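Local coordinates for putative methyltransferase (PDB 7DMB), which probably transfers methyl groups as a trans-acting enzyme of calbistrin biosynthesis and binds S-adenosyl-L-homocysteine, at residues 59-64 against 141-146. Numbering follows the deposited sequence.
Sequences QEMIAR and PVIEGP
Ile62 meets Val142 through its longer branch: CG1 lies anti to the carbonyl carbon, and chi2 of 169° extends the chain so that CD1 reaches across to the other helix. There CD1 comes to 3.6 Å from CG2 of Val142, the shortest approach between the two segments, and Ile62 CG1 follows at 3.7 Å from the same methyl. Because CD1 is also 3.7 Å from CB of Val142, the Ile62 branch lies against the CB-CG2 flank of the valine, at an oblique angle to it.

Ile143 is bent instead of extended, and its chi2 of -55° folds CD1 back onto the backbone of helix 56-79. The methyl rests 4.0 Å from Met61 O and 4.1 Å from Ile62 CA, a looser fit than the Ile62-Val142 pair. Met61 adds its sulfur to the same methyl, SD standing 4.3 Å from CD1 of Ile143. No hydrogen bond crosses, and 187 Å² is buried over both sides, so the contact is apolar packing.

The two segments run almost parallel, their axes 9° apart in direction and 9.6 Å apart at closest approach; the side chains of Met61, Ile62, Val142 and Ile143 meet between them. The seam joins helix 56-79 to helix 140-157 in the helical part of the chain, away from the SAH site. Trp179 of helix 172-181 touches both Ile62 and Val142, while Met61 packs on Met130 and Val134 of helix 120-134. Tyr319 of helix 319-324 contacts Ile62 and Pro146, linking this helical packing to the helix that follows strand 306-313 of the mixed sheet.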
ATOM      1  N   GLN A  59      -4.277 -11.065 -10.602  1.00 14.31           N
ATOM      2  CA  GLN A  59      -3.541  -9.904 -11.111  1.00 18.23           C
ATOM      3  C   GLN A  59      -3.838  -9.645 -12.582  1.00 13.31           C
ATOM      4  O   GLN A  59      -3.880  -8.489 -13.019  1.00 15.61           O
ATOM      5  CB  GLN A  59      -2.033 -10.104 -10.935  1.00 14.92           C
ATOM      6  CG  GLN A  59      -1.498  -9.930  -9.515  1.00 17.28           C
ATOM      7  CD  GLN A  59       0.016  -9.841  -9.495  1.00 12.86           C
ATOM      8  OE1 GLN A  59       0.602  -9.118 -10.281  1.00 15.78           O
ATOM      9  NE2 GLN A  59       0.651 -10.571  -8.590  1.00 16.39           N
ATOM     10  N   GLU A  60      -3.979 -10.706 -13.373  1.00 16.31           N
ATOM     11  CA  GLU A  60      -4.351 -10.554 -14.779  1.00 16.08           C
ATOM     12  C   GLU A  60      -5.825 -10.225 -14.940  1.00 14.69           C
ATOM     13  O   GLU A  60      -6.200  -9.539 -15.897  1.00 12.81           O
ATOM     14  CB  GLU A  60      -4.009 -11.821 -15.559  1.00 14.63           C
ATOM     15  CG  GLU A  60      -2.517 -12.032 -15.716  1.00 18.31           C
ATOM     16  CD  GLU A  60      -2.141 -13.482 -15.895  1.00 25.32           C
ATOM     17  OE1 GLU A  60      -3.040 -14.300 -16.182  1.00 22.39           O
ATOM     18  OE2 GLU A  60      -0.942 -13.799 -15.743  1.00 31.31           O
ATOM     19  N   MET A  61      -6.673 -10.707 -14.025  1.00 13.58           N
ATOM     20  CA  MET A  61      -8.060 -10.257 -14.014  1.00 14.42           C
ATOM     21  C   MET A  61      -8.133  -8.759 -13.736  1.00 17.47           C
ATOM     22  O   MET A  61      -8.893  -8.034 -14.390  1.00 15.82           O
ATOM     23  CB  MET A  61      -8.848 -11.037 -12.967  1.00 14.57           C
ATOM     24  CG  MET A  61     -10.349 -10.905 -13.086  1.00 25.32           C
ATOM     25  SD  MET A  61     -11.183 -11.312 -11.545  1.00 32.91           S
ATOM     26  CE  MET A  61     -10.701 -13.028 -11.383  1.00 26.24           C
ATOM     27  N   ILE A  62      -7.334  -8.288 -12.767  1.00 18.46           N
ATOM     28  CA  ILE A  62      -7.280  -6.868 -12.422  1.00 12.79           C
ATOM     29  C   ILE A  62      -6.774  -6.057 -13.607  1.00 12.77           C
ATOM     30  O   ILE A  62      -7.374  -5.052 -14.005  1.00 10.40           O
ATOM     31  CB  ILE A  62      -6.388  -6.657 -11.183  1.00 14.25           C
ATOM     32  CG1 ILE A  62      -7.111  -7.097  -9.914  1.00 14.95           C
ATOM     33  CG2 ILE A  62      -5.924  -5.199 -11.064  1.00 13.29           C
ATOM     34  CD1 ILE A  62      -6.212  -7.166  -8.725  1.00 12.88           C
ATOM     35  N   ALA A  63      -5.642  -6.472 -14.171  1.00 12.86           N
ATOM     36  CA  ALA A  63      -5.063  -5.723 -15.270  1.00 12.90           C
ATOM     37  C   ALA A  63      -6.056  -5.617 -16.415  1.00 14.84           C
ATOM     38  O   ALA A  63      -6.277  -4.532 -16.967  1.00 12.93           O
ATOM     39  CB  ALA A  63      -3.767  -6.396 -15.724  1.00 12.01           C
ATOM     40  N   ARG A  64      -6.681  -6.750 -16.761  1.00 13.70           N
ATOM     41  CA  ARG A  64      -7.700  -6.787 -17.801  1.00 16.43           C
ATOM     42  C   ARG A  64      -8.790  -5.759 -17.546  1.00 14.97           C
ATOM     43  O   ARG A  64      -9.227  -5.059 -18.472  1.00 10.80           O
ATOM     44  CB  ARG A  64      -8.306  -8.191 -17.876  1.00 16.35           C
ATOM     45  CG  ARG A  64      -9.452  -8.320 -18.866  1.00 18.17           C
ATOM     46  CD  ARG A  64     -10.087  -9.705 -18.795  1.00 24.25           C
ATOM     47  NE  ARG A  64     -11.182  -9.856 -19.745  1.00 23.96           N
ATOM     48  CZ  ARG A  64     -11.021 -10.135 -21.036  1.00 28.39           C
ATOM     49  NH1 ARG A  64      -9.806 -10.294 -21.546  1.00 25.22           N
ATOM     50  NH2 ARG A  64     -12.083 -10.255 -21.822  1.00 33.89           N
ATOM     51  N   PRO A 141     -13.478  -5.319  -4.561  1.00 15.41           N
ATOM     52  CA  PRO A 141     -12.988  -3.933  -4.599  1.00 15.11           C
ATOM     53  C   PRO A 141     -11.984  -3.658  -5.699  1.00 14.46           C
ATOM     54  O   PRO A 141     -11.938  -2.526  -6.200  1.00 11.46           O
ATOM     55  CB  PRO A 141     -12.337  -3.748  -3.220  1.00 14.58           C
ATOM     56  CG  PRO A 141     -11.913  -5.130  -2.831  1.00 19.59           C
ATOM     57  CD  PRO A 141     -13.022  -6.019  -3.343  1.00 15.38           C
ATOM     58  N   VAL A 142     -11.139  -4.626  -6.055  1.00 10.44           N
ATOM     59  CA  VAL A 142     -10.144  -4.341  -7.083  1.00 16.40           C
ATOM     60  C   VAL A 142     -10.733  -4.355  -8.490  1.00 13.57           C
ATOM     61  O   VAL A 142     -10.074  -3.882  -9.417  1.00 13.23           O
ATOM     62  CB  VAL A 142      -8.949  -5.311  -6.975  1.00 18.55           C
ATOM     63  CG1 VAL A 142      -8.223  -5.078  -5.667  1.00 17.79           C
ATOM     64  CG2 VAL A 142      -9.393  -6.762  -7.071  1.00 19.00           C
ATOM     65  N   ILE A 143     -11.948  -4.868  -8.678  1.00 12.67           N
ATOM     66  CA  ILE A 143     -12.635  -4.797  -9.964  1.00 12.85           C
ATOM     67  C   ILE A 143     -13.611  -3.631 -10.009  1.00 13.57           C
ATOM     68  O   ILE A 143     -13.704  -2.925 -11.018  1.00 12.93           O
ATOM     69  CB  ILE A 143     -13.351  -6.131 -10.250  1.00 15.66           C
ATOM     70  CG1 ILE A 143     -12.326  -7.264 -10.352  1.00 19.65           C
ATOM     71  CG2 ILE A 143     -14.205  -6.045 -11.531  1.00 15.64           C
ATOM     72  CD1 ILE A 143     -11.233  -7.008 -11.364  1.00 16.16           C
ATOM     73  N   GLU A 144     -14.327  -3.422  -8.902  1.00 15.08           N
ATOM     74  CA  GLU A 144     -15.301  -2.344  -8.801  1.00 16.31           C
ATOM     75  C   GLU A 144     -14.633  -0.991  -8.760  1.00 13.90           C
ATOM     76  O   GLU A 144     -15.206  -0.006  -9.241  1.00 14.82           O
ATOM     77  CB  GLU A 144     -16.163  -2.524  -7.536  1.00 15.59           C
ATOM     78  CG  GLU A 144     -17.357  -1.602  -7.475  1.00 17.98           C
ATOM     79  CD  GLU A 144     -18.441  -2.009  -8.461  1.00 19.70           C
ATOM     80  OE1 GLU A 144     -18.261  -3.022  -9.169  1.00 20.88           O
ATOM     81  OE2 GLU A 144     -19.479  -1.329  -8.514  1.00 23.01           O
ATOM     82  N   GLY A 145     -13.441  -0.920  -8.161  1.00 15.66           N
ATOM     83  CA  GLY A 145     -12.700   0.315  -8.039  1.00 10.63           C
ATOM     84  C   GLY A 145     -12.443   0.965  -9.384  1.00 11.71           C
ATOM     85  O   GLY A 145     -12.842   2.105  -9.637  1.00 10.84           O
ATOM     86  N   PRO A 146     -11.752   0.257 -10.272  1.00 12.04           N
ATOM     87  CA  PRO A 146     -11.509   0.840 -11.610  1.00 12.81           C
ATOM     88  C   PRO A 146     -12.798   1.176 -12.359  1.00 10.20           C
ATOM     89  O   PRO A 146     -12.871   2.222 -13.020  1.00 11.59           O
ATOM     90  CB  PRO A 146     -10.674  -0.237 -12.328  1.00 11.87           C
ATOM     91  CG  PRO A 146     -10.777  -1.471 -11.470  1.00 13.76           C
ATOM     92  CD  PRO A 146     -11.047  -1.020 -10.069  1.00  9.60           C
TER